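Side-chain contacts in omega-class glutathione S-transferase (Bombyx mori, PDB 3WD6), which binds glutathione and probably catalyses glutathione transfer and glutathione-dependent reduction of dehydroascorbate: residues Met35-Tyr40 with Leu228-Lys233; Ile134-Phe139 with Arg190-Asp195; Phe186-Ala191 with Lys233-Tyr238. One frame throughout, in Å; residues are numbered along the deposited sequence.

Contact 1. Residues Met35-Tyr40 with Leu228-Lys233. With GSH (glutathione), chain J.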
loop_
_atom_site.group_PDB
_atom_site.type_symbol
_atom_site.label_atom_id
_atom_site.label_comp_id
_atom_site.label_asym_id
_atom_site.label_seq_id
_atom_site.Cartn_x
_atom_site.Cartn_y
_atom_site.Cartn_z
ATOM N N MET A 35 -5.815 0.778 -8.247
ATOM C CA MET A 35 -5.842 -0.571 -8.805
ATOM C C MET A 35 -5.546 -1.581 -7.708
ATOM O O MET A 35 -4.647 -1.379 -6.888
ATOM C CB MET A 35 -5.000 -0.739 -10.065
ATOM C CG MET A 35 -3.632 -1.260 -9.854
ATOM S SD MET A 35 -3.459 -3.075 -9.952
ATOM C CE MET A 35 -1.652 -3.094 -10.060
ATOM N N ARG A 36 -6.347 -2.650 -7.702
ATOM C CA ARG A 36 -6.531 -3.516 -6.538
ATOM C C ARG A 36 -5.207 -4.033 -5.967
ATOM O O ARG A 36 -5.077 -4.229 -4.749
ATOM C CB ARG A 36 -7.487 -4.674 -6.883
ATOM C CG ARG A 36 -7.856 -5.601 -5.709
ATOM C CD ARG A 36 -8.933 -4.986 -4.825
ATOM N NE ARG A 36 -9.279 -5.835 -3.679
ATOM C CZ ARG A 36 -8.475 -6.077 -2.638
ATOM N NH1 ARG A 36 -7.240 -5.562 -2.591
ATOM N NH2 ARG A 36 -8.911 -6.840 -1.638
ATOM N N TYR A 37 -4.223 -4.217 -6.843
ATOM C CA TYR A 37 -2.965 -4.848 -6.473
ATOM C C TYR A 37 -1.874 -3.799 -6.324
ATOM O O TYR A 37 -0.715 -4.131 -6.056
ATOM C CB TYR A 37 -2.602 -5.915 -7.534
ATOM C CG TYR A 37 -3.732 -6.914 -7.701
ATOM C CD1 TYR A 37 -3.790 -8.074 -6.934
ATOM C CD2 TYR A 37 -4.773 -6.661 -8.574
ATOM C CE1 TYR A 37 -4.856 -8.971 -7.064
ATOM C CE2 TYR A 37 -5.826 -7.539 -8.713
ATOM C CZ TYR A 37 -5.876 -8.685 -7.953
ATOM O OH TYR A 37 -6.950 -9.550 -8.119
ATOM N N CYS A 38 -2.233 -2.528 -6.491
ATOM C CA CYS A 38 -1.238 -1.477 -6.316
ATOM C C CYS A 38 -0.938 -1.181 -4.832
ATOM O O CYS A 38 -1.812 -0.699 -4.091
ATOM C CB CYS A 38 -1.636 -0.192 -7.053
ATOM S SG CYS A 38 -0.400 1.130 -6.806
ATOM N N PRO A 39 0.310 -1.446 -4.393
ATOM C CA PRO A 39 0.567 -1.158 -2.968
ATOM C C PRO A 39 0.492 0.329 -2.670
ATOM O O PRO A 39 0.088 0.686 -1.548
ATOM C CB PRO A 39 1.997 -1.676 -2.725
ATOM C CG PRO A 39 2.638 -1.687 -4.087
ATOM C CD PRO A 39 1.500 -1.967 -5.086
ATOM N N TYR A 40 0.887 1.174 -3.630
ATOM C CA TYR A 40 0.868 2.616 -3.382
ATOM C C TYR A 40 -0.556 3.090 -3.158
ATOM O O TYR A 40 -0.838 3.832 -2.204
ATOM C CB TYR A 40 1.560 3.398 -4.505
ATOM C CG TYR A 40 3.044 3.154 -4.515
ATOM C CD1 TYR A 40 3.881 3.788 -3.593
ATOM C CD2 TYR A 40 3.611 2.245 -5.407
ATOM C CE1 TYR A 40 5.244 3.545 -3.579
ATOM C CE2 TYR A 40 4.981 1.995 -5.402
ATOM C CZ TYR A 40 5.790 2.650 -4.488
ATOM O OH TYR A 40 7.142 2.390 -4.476
ATOM N N LEU A 228 -3.886 -14.885 -0.167
ATOM C CA LEU A 228 -2.510 -15.096 -0.635
ATOM C C LEU A 228 -2.363 -15.920 -1.927
ATOM O O LEU A 228 -1.434 -15.686 -2.720
ATOM C CB LEU A 228 -1.643 -15.673 0.488
ATOM C CG LEU A 228 -1.137 -14.603 1.459
ATOM C CD1 LEU A 228 -0.499 -15.222 2.688
ATOM C CD2 LEU A 228 -0.157 -13.662 0.745
ATOM N N GLU A 229 -3.261 -16.877 -2.144
ATOM C CA GLU A 229 -3.187 -17.659 -3.368
ATOM C C GLU A 229 -3.554 -16.777 -4.556
ATOM O O GLU A 229 -3.014 -16.940 -5.647
ATOM C CB GLU A 229 -4.094 -18.895 -3.306
ATOM C CG GLU A 229 -5.586 -18.594 -3.401
ATOM C CD GLU A 229 -6.188 -18.193 -2.067
ATOM O OE1 GLU A 229 -5.413 -17.846 -1.131
ATOM O OE2 GLU A 229 -7.441 -18.220 -1.961
ATOM N N ILE A 230 -4.457 -15.827 -4.346
ATOM C CA ILE A 230 -4.788 -14.885 -5.414
ATOM C C ILE A 230 -3.625 -13.952 -5.724
ATOM O O ILE A 230 -3.354 -13.622 -6.891
ATOM C CB ILE A 230 -5.990 -14.006 -5.049
ATOM C CG1 ILE A 230 -7.235 -14.873 -4.790
ATOM C CG2 ILE A 230 -6.208 -12.947 -6.139
ATOM C CD1 ILE A 230 -7.677 -15.664 -6.009
ATOM N N LEU A 231 -2.944 -13.501 -4.672
ATOM C CA LEU A 231 -1.857 -12.551 -4.855
ATOM C C LEU A 231 -0.696 -13.238 -5.578
ATOM O O LEU A 231 -0.101 -12.669 -6.490
ATOM C CB LEU A 231 -1.431 -11.963 -3.505
ATOM C CG LEU A 231 -0.353 -10.873 -3.507
ATOM C CD1 LEU A 231 -0.757 -9.675 -4.364
ATOM C CD2 LEU A 231 -0.029 -10.435 -2.075
ATOM N N ALA A 232 -0.390 -14.469 -5.170
ATOM C CA ALA A 232 0.621 -15.270 -5.852
ATOM C C ALA A 232 0.260 -15.495 -7.317
ATOM O O ALA A 232 1.131 -15.396 -8.179
ATOM C CB ALA A 232 0.830 -16.603 -5.146
ATOM N N LYS A 233 -1.008 -15.803 -7.600
ATOM C CA LYS A 233 -1.436 -15.955 -8.990
ATOM C C LYS A 233 -1.128 -14.666 -9.746
ATOM O O LYS A 233 -0.458 -14.675 -10.790
ATOM C CB LYS A 233 -2.928 -16.259 -9.094
ATOM C CG LYS A 233 -3.277 -17.209 -10.255
ATOM C CD LYS A 233 -4.677 -16.956 -10.848
ATOM C CE LYS A 233 -5.687 -18.037 -10.457
ATOM N NZ LYS A 233 -6.671 -18.295 -11.556
HETATM N N1 GSH J . 5.020 7.876 -6.091
HETATM C CA1 GSH J . 3.684 7.395 -6.462
HETATM C C1 GSH J . 2.755 7.279 -5.258
HETATM O O11 GSH J . 1.482 7.403 -5.379
HETATM O O12 GSH J . 3.270 7.085 -4.102
HETATM C CB1 GSH J . 3.836 6.065 -7.187
HETATM C CG1 GSH J . 2.607 5.253 -7.442
HETATM C CD1 GSH J . 2.752 4.168 -8.478
HETATM O OE1 GSH J . 3.850 3.764 -8.845
HETATM N N2 GSH J . 1.584 3.580 -9.061
HETATM C CA2 GSH J . 1.792 2.548 -10.082
HETATM C C2 GSH J . 1.294 3.099 -11.401
HETATM O O2 GSH J . 0.240 3.724 -11.420
HETATM C CB2 GSH J . 1.009 1.331 -9.736
HETATM S SG2 GSH J . 1.638 0.249 -8.504
HETATM N N3 GSH J . 2.049 2.872 -12.614
HETATM C CA3 GSH J . 1.560 3.401 -13.889
HETATM C C3 GSH J . 1.960 2.654 -15.097
HETATM O O31 GSH J . 1.631 1.443 -15.219
HETATM O O32 GSH J . 2.615 3.232 -15.999
#
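Y37 packs against I230 and L231 in a buried, apolar contact that joins the loop ahead of helix 39-51 to the first turn of helix 228-240. No hydrogen bond crosses it. The tyrosine presents the edge of its ring: OH stands 4.0 Å from I230 CG2, and further back along the ring CD1 is 4.3 Å from L231 CD1, both methyls lying near the ring plane. Y37 CG sits beside its backbone N and anti to the carbonyl carbon (chi1 -55°), a torsion that swings the ring out to the helix. R36 CG lies over one face toward the rim, and F234 stacks on the ring. A long, flat side chain suits this place because it can span two backbones 7.9 Å apart between the CA atoms of Y37 and L231.

The loop is the active-site turn of the thioredoxin fold, a type I turn closed by C38 N to M35 O (2.7 Å). C38 is the N-cap of helix 39-51, its SG accepting from a backbone N of that helix, and it is the glutathione-binding cysteine characteristic of the omega class. P39 opens the helix, a first-turn position where the N-H that proline lacks is not needed for the helical bonding. Y40 then turns one ring face to the gamma-glutamyl arm of glutathione, with CB1 of the ligand 4.0 Å above the plane and offset toward the rim. With an alanine here, that arm would probably lose its aromatic wall and Q130 OE1 its hydrogen-bonding hydroxyl. The Y40 ring also meets W185 edge-to-face.

Contact 2. Residues Ile134-Phe139 with Arg190-Asp195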
loop_
_atom_site.group_PDB
_atom_site.type_symbol
_atom_site.label_atom_id
_atom_site.label_comp_id
_atom_site.label_asym_id
_atom_site.label_seq_id
_atom_site.Cartn_x
_atom_site.Cartn_y
_atom_site.Cartn_z
ATOM N N ILE A 134 9.731 -5.085 -6.141
ATOM C CA ILE A 134 9.544 -4.771 -7.551
ATOM C C ILE A 134 10.638 -5.372 -8.463
ATOM O O ILE A 134 10.367 -5.706 -9.621
ATOM C CB ILE A 134 9.409 -3.247 -7.776
ATOM C CG1 ILE A 134 9.088 -2.946 -9.244
ATOM C CG2 ILE A 134 10.683 -2.523 -7.343
ATOM C CD1 ILE A 134 7.756 -3.503 -9.725
ATOM N N LYS A 135 11.857 -5.526 -7.947
ATOM C CA LYS A 135 12.916 -6.180 -8.719
ATOM C C LYS A 135 12.647 -7.667 -8.850
ATOM O O LYS A 135 12.741 -8.229 -9.940
ATOM C CB LYS A 135 14.289 -5.973 -8.083
ATOM C CG LYS A 135 15.074 -4.790 -8.629
ATOM C CD LYS A 135 16.368 -4.575 -7.821
ATOM C CE LYS A 135 17.008 -3.237 -8.153
ATOM N NZ LYS A 135 15.978 -2.147 -8.174
ATOM N N ILE A 136 12.327 -8.315 -7.737
ATOM C CA ILE A 136 12.068 -9.751 -7.768
ATOM C C ILE A 136 10.885 -10.044 -8.672
ATOM O O ILE A 136 10.851 -11.044 -9.393
ATOM C CB ILE A 136 11.767 -10.281 -6.372
ATOM C CG1 ILE A 136 13.054 -10.271 -5.539
ATOM C CG2 ILE A 136 11.150 -11.672 -6.451
ATOM C CD1 ILE A 136 12.938 -10.980 -4.201
ATOM N N LEU A 137 9.921 -9.138 -8.634
ATOM C CA LEU A 137 8.705 -9.266 -9.412
ATOM C C LEU A 137 8.915 -9.097 -10.924
ATOM O O LEU A 137 8.355 -9.868 -11.696
ATOM C CB LEU A 137 7.660 -8.262 -8.907
ATOM C CG LEU A 137 6.219 -8.498 -9.345
ATOM C CD1 LEU A 137 5.718 -9.830 -8.820
ATOM C CD2 LEU A 137 5.327 -7.354 -8.875
ATOM N N LYS A 138 9.717 -8.113 -11.344
ATOM C CA LYS A 138 9.782 -7.719 -12.768
ATOM C C LYS A 138 11.162 -7.775 -13.432
ATOM O O LYS A 138 11.260 -7.708 -14.662
ATOM C CB LYS A 138 9.204 -6.301 -12.976
ATOM C CG LYS A 138 7.722 -6.142 -12.649
ATOM C CD LYS A 138 7.137 -4.935 -13.389
ATOM C CE LYS A 138 5.794 -4.501 -12.797
ATOM N NZ LYS A 138 5.226 -3.292 -13.472
ATOM N N PHE A 139 12.222 -7.864 -12.628
ATOM C CA PHE A 139 13.595 -7.877 -13.148
ATOM C C PHE A 139 14.422 -8.873 -12.348
ATOM O O PHE A 139 15.579 -8.609 -12.009
ATOM C CB PHE A 139 14.221 -6.472 -13.062
ATOM C CG PHE A 139 13.239 -5.345 -13.331
ATOM C CD1 PHE A 139 12.780 -5.082 -14.621
ATOM C CD2 PHE A 139 12.771 -4.548 -12.287
ATOM C CE1 PHE A 139 11.869 -4.044 -14.861
ATOM C CE2 PHE A 139 11.862 -3.506 -12.518
ATOM C CZ PHE A 139 11.410 -3.256 -13.804
ATOM N N ARG A 190 4.627 -11.591 2.714
ATOM C CA ARG A 190 3.987 -12.863 3.034
ATOM C C ARG A 190 3.937 -13.833 1.829
ATOM O O ARG A 190 4.109 -15.047 1.991
ATOM C CB ARG A 190 2.588 -12.616 3.617
ATOM C CG ARG A 190 2.594 -12.237 5.096
ATOM C CD ARG A 190 1.351 -11.426 5.520
ATOM N NE ARG A 190 0.081 -12.153 5.494
ATOM C CZ ARG A 190 -0.852 -12.012 4.543
ATOM N NH1 ARG A 190 -0.650 -11.186 3.521
ATOM N NH2 ARG A 190 -1.994 -12.690 4.612
ATOM N N ALA A 191 3.731 -13.299 0.625
ATOM C CA ALA A 191 3.671 -14.147 -0.570
ATOM C C ALA A 191 5.045 -14.460 -1.145
ATOM O O ALA A 191 5.188 -15.368 -1.957
ATOM C CB ALA A 191 2.791 -13.529 -1.628
ATOM N N PHE A 192 6.058 -13.710 -0.740
ATOM C CA PHE A 192 7.416 -14.011 -1.174
ATOM C C PHE A 192 8.113 -14.873 -0.136
ATOM O O PHE A 192 9.306 -15.147 -0.257
ATOM C CB PHE A 192 8.210 -12.728 -1.397
ATOM C CG PHE A 192 7.779 -11.957 -2.608
ATOM C CD1 PHE A 192 8.340 -12.224 -3.860
ATOM C CD2 PHE A 192 6.808 -10.973 -2.509
ATOM C CE1 PHE A 192 7.938 -11.510 -4.994
ATOM C CE2 PHE A 192 6.400 -10.253 -3.644
ATOM C CZ PHE A 192 6.969 -10.526 -4.889
ATOM N N ALA A 193 7.366 -15.307 0.877
ATOM C CA ALA A 193 7.966 -16.016 1.997
ATOM C C ALA A 193 8.539 -17.400 1.660
ATOM O O ALA A 193 9.044 -18.076 2.552
ATOM C CB ALA A 193 6.989 -16.095 3.179
ATOM N N HIS A 194 8.482 -17.833 0.400
ATOM C CA HIS A 194 9.221 -19.059 0.027
ATOM C C HIS A 194 10.213 -18.838 -1.108
ATOM O O HIS A 194 10.627 -19.788 -1.786
ATOM C CB HIS A 194 8.304 -20.240 -0.304
ATOM C CG HIS A 194 8.917 -21.582 -0.016
ATOM N ND1 HIS A 194 9.778 -21.806 1.044
ATOM C CD2 HIS A 194 8.767 -22.781 -0.636
ATOM C CE1 HIS A 194 10.137 -23.079 1.059
ATOM N NE2 HIS A 194 9.536 -23.692 0.051
ATOM N N ASP A 195 10.548 -17.574 -1.335
ATOM C CA ASP A 195 11.757 -17.210 -2.050
ATOM C C ASP A 195 12.785 -17.022 -0.933
ATOM O O ASP A 195 12.467 -16.471 0.123
ATOM C CB ASP A 195 11.527 -15.935 -2.859
ATOM C CG ASP A 195 12.809 -15.349 -3.421
ATOM O OD1 ASP A 195 13.877 -15.496 -2.790
ATOM O OD2 ASP A 195 12.740 -14.713 -4.499
#
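Equal first torsions bring I136 and F192 together: at chi1 -71° the isoleucine sets CG2 anti to its N, facing the loop, and at chi1 -71° the phenylalanine holds its ring beside its own N, reaching back to the helix. The two side chains run antiparallel alongside one another, and I136 CG2 comes within 3.5 Å of F192 CE1, meeting the ring obliquely. The L137 side chain runs at about a right angle to that of F192 and brings CD1 to the ring edge, near its plane, 4.2 Å from F192 CZ. A branched isoleucine suits the site because CG2 serves the ring while I136 CD1 reaches D195 OD2 at 3.8 Å.

That carboxylate oxygen has its true partner in R197, whose NH2 forms a salt bridge with it, so the isoleucine merely lines the flank of the ion pair. A backbone bond from D195 N to F192 O (2.9 Å) folds the loop into a turn, and both side chains leave it toward the helix. F192 also meets the H235 ring, their planes about 30° apart. Helix 127-138, near its C-terminal end, is thus packed against the loop that follows helix 177-189, within the all-helical C-terminal domain typical of cytosolic glutathione transferases.

Contact 3. Residues Phe186-Ala191 with Lys233-Tyr238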
loop_
_atom_site.group_PDB
_atom_site.type_symbol
_atom_site.label_atom_id
_atom_site.label_comp_id
_atom_site.label_asym_id
_atom_site.label_seq_id
_atom_site.Cartn_x
_atom_site.Cartn_y
_atom_site.Cartn_z
ATOM N N PHE A 186 4.739 -5.249 3.638
ATOM C CA PHE A 186 4.629 -6.395 4.527
ATOM C C PHE A 186 3.537 -7.381 4.076
ATOM O O PHE A 186 3.715 -8.611 4.208
ATOM C CB PHE A 186 4.426 -5.948 5.972
ATOM C CG PHE A 186 5.648 -5.303 6.567
ATOM C CD1 PHE A 186 6.930 -5.798 6.274
ATOM C CD2 PHE A 186 5.528 -4.192 7.397
ATOM C CE1 PHE A 186 8.075 -5.194 6.813
ATOM C CE2 PHE A 186 6.663 -3.591 7.952
ATOM C CZ PHE A 186 7.938 -4.092 7.656
ATOM N N GLU A 187 2.417 -6.865 3.557
ATOM C CA GLU A 187 1.354 -7.743 3.092
ATOM C C GLU A 187 1.916 -8.632 1.993
ATOM O O GLU A 187 1.615 -9.833 1.927
ATOM C CB GLU A 187 0.132 -6.953 2.574
ATOM C CG GLU A 187 -1.050 -7.868 2.194
ATOM C CD GLU A 187 -2.381 -7.139 1.949
ATOM O OE1 GLU A 187 -3.147 -7.562 1.046
ATOM O OE2 GLU A 187 -2.689 -6.157 2.669
ATOM N N ARG A 188 2.751 -8.035 1.146
ATOM C CA ARG A 188 3.332 -8.728 -0.006
ATOM C C ARG A 188 4.474 -9.663 0.401
ATOM O O ARG A 188 4.641 -10.736 -0.183
ATOM C CB ARG A 188 3.779 -7.714 -1.076
ATOM C CG ARG A 188 2.639 -7.259 -2.011
ATOM C CD ARG A 188 2.631 -5.756 -2.271
ATOM N NE ARG A 188 1.459 -5.340 -3.054
ATOM C CZ ARG A 188 0.318 -4.898 -2.523
ATOM N NH1 ARG A 188 0.188 -4.800 -1.209
ATOM N NH2 ARG A 188 -0.690 -4.542 -3.303
ATOM N N LEU A 189 5.237 -9.274 1.421
ATOM C CA LEU A 189 6.356 -10.089 1.894
ATOM C C LEU A 189 5.850 -11.512 2.186
ATOM O O LEU A 189 6.546 -12.499 1.919
ATOM C CB LEU A 189 7.002 -9.448 3.146
ATOM C CG LEU A 189 8.230 -10.052 3.855
ATOM C CD1 LEU A 189 8.888 -9.034 4.792
ATOM C CD2 LEU A 189 7.900 -11.339 4.623
ATOM N N ARG A 190 4.627 -11.591 2.714
ATOM C CA ARG A 190 3.987 -12.863 3.034
ATOM C C ARG A 190 3.937 -13.833 1.829
ATOM O O ARG A 190 4.109 -15.047 1.991
ATOM C CB ARG A 190 2.588 -12.616 3.617
ATOM C CG ARG A 190 2.594 -12.237 5.096
ATOM C CD ARG A 190 1.351 -11.426 5.520
ATOM N NE ARG A 190 0.081 -12.153 5.494
ATOM C CZ ARG A 190 -0.852 -12.012 4.543
ATOM N NH1 ARG A 190 -0.650 -11.186 3.521
ATOM N NH2 ARG A 190 -1.994 -12.690 4.612
ATOM N N ALA A 191 3.731 -13.299 0.625
ATOM C CA ALA A 191 3.671 -14.147 -0.570
ATOM C C ALA A 191 5.045 -14.460 -1.145
ATOM O O ALA A 191 5.188 -15.368 -1.957
ATOM C CB ALA A 191 2.791 -13.529 -1.628
ATOM N N LYS A 233 -1.008 -15.803 -7.600
ATOM C CA LYS A 233 -1.436 -15.955 -8.990
ATOM C C LYS A 233 -1.128 -14.666 -9.746
ATOM O O LYS A 233 -0.458 -14.675 -10.790
ATOM C CB LYS A 233 -2.928 -16.259 -9.094
ATOM C CG LYS A 233 -3.277 -17.209 -10.255
ATOM C CD LYS A 233 -4.677 -16.956 -10.848
ATOM C CE LYS A 233 -5.687 -18.037 -10.457
ATOM N NZ LYS A 233 -6.671 -18.295 -11.556
ATOM N N PHE A 234 -1.604 -13.550 -9.203
ATOM C CA PHE A 234 -1.378 -12.257 -9.829
ATOM C C PHE A 234 0.106 -12.026 -10.121
ATOM O O PHE A 234 0.491 -11.762 -11.264
ATOM C CB PHE A 234 -1.941 -11.134 -8.956
ATOM C CG PHE A 234 -1.863 -9.785 -9.596
ATOM C CD1 PHE A 234 -2.800 -9.405 -10.558
ATOM C CD2 PHE A 234 -0.839 -8.906 -9.263
ATOM C CE1 PHE A 234 -2.732 -8.160 -11.173
ATOM C CE2 PHE A 234 -0.760 -7.664 -9.866
ATOM C CZ PHE A 234 -1.717 -7.285 -10.828
ATOM N N HIS A 235 0.937 -12.114 -9.088
ATOM C CA HIS A 235 2.378 -11.947 -9.258
ATOM C C HIS A 235 2.926 -12.849 -10.358
ATOM O O HIS A 235 3.885 -12.477 -11.050
ATOM C CB HIS A 235 3.120 -12.249 -7.950
ATOM C CG HIS A 235 2.918 -11.211 -6.889
ATOM N ND1 HIS A 235 3.142 -11.469 -5.552
ATOM C CD2 HIS A 235 2.525 -9.917 -6.967
ATOM C CE1 HIS A 235 2.888 -10.376 -4.852
ATOM N NE2 HIS A 235 2.512 -9.419 -5.683
ATOM N N GLU A 236 2.324 -14.034 -10.505
ATOM C CA GLU A 236 2.801 -15.005 -11.483
ATOM C C GLU A 236 2.851 -14.382 -12.877
ATOM O O GLU A 236 3.860 -14.504 -13.573
ATOM C CB GLU A 236 1.955 -16.283 -11.469
ATOM C CG GLU A 236 2.588 -17.452 -12.214
ATOM C CD GLU A 236 3.976 -17.834 -11.672
ATOM O OE1 GLU A 236 4.955 -17.079 -11.906
ATOM O OE2 GLU A 236 4.089 -18.899 -11.014
ATOM N N ALA A 237 1.786 -13.684 -13.268
ATOM C CA ALA A 237 1.766 -13.020 -14.568
ATOM C C ALA A 237 3.045 -12.234 -14.827
ATOM O O ALA A 237 3.595 -12.295 -15.921
ATOM C CB ALA A 237 0.554 -12.111 -14.706
ATOM N N TYR A 238 3.520 -11.501 -13.826
ATOM C CA TYR A 238 4.697 -10.658 -14.009
ATOM C C TYR A 238 5.956 -11.468 -14.255
ATOM O O TYR A 238 6.761 -11.144 -15.139
ATOM C CB TYR A 238 4.899 -9.729 -12.806
ATOM C CG TYR A 238 3.891 -8.610 -12.760
ATOM C CD1 TYR A 238 2.637 -8.810 -12.210
ATOM C CD2 TYR A 238 4.185 -7.360 -13.290
ATOM C CE1 TYR A 238 1.694 -7.785 -12.176
ATOM C CE2 TYR A 238 3.251 -6.325 -13.261
ATOM C CZ TYR A 238 2.005 -6.541 -12.702
ATOM O OH TYR A 238 1.068 -5.513 -12.672
#
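H235 directs the edge of its imidazole toward residues 188-191, at the end of helix 177-189, so that R188 CG and A191 CB both lie near the ring plane. H235 CE1 is 4.2 Å from R188 CG, and H235 ND1 is 4.4 Å from A191 CB. No hydrogen bond joins the segments, and the contact is loose packing of a ring edge on aliphatic carbon. Chi1 of -71° keeps the imidazole beside its backbone N and extended across to that segment. A small alanine lets the ring edge come up to its CB, while the arginine supplies methylene surface here and sends its charge elsewhere: R188 NE stays 5.0 Å from H235 NE2.

Two residues after R188, R190 folds back on its own segment. Its NH1 donates to E187 O at 3.1 Å with an N-H...O angle of 140°, arriving in the carbonyl plane on a lone pair, and the oxygen lies close to the guanidinium plane. R188 instead gives NH1 to Q42 OE1 and P184 O, and NH2 to Y37 O. Touching H235 through CG and bonding Y37 and Q42 of the thioredoxin-like part through its guanidinium, R188 spans the domain interface near the glutathione site, in the two-domain design typical of this superfamily.

In the fold
Contact 3 lies on the same side of the chain's centre as each of the other two. Centres of contacts 1 and 3 are about 6 Å apart, those of 2 and 3 about 7 Å, and those of 1 and 2 about 12 Å, which puts contact 3 in the middle. Contacts 1 and 3 both use helix 228-240 and share K233; contacts 2 and 3 share R190 and A191. Along the chain the order is 35-40, 134-139, 186-195, 228-238, so contacts 1 and 3 cross while contact 2 falls wholly between the segments of contact 1. The last helix thereby touches both the glutathione-binding N-terminal domain and the helical bundle, joining the two.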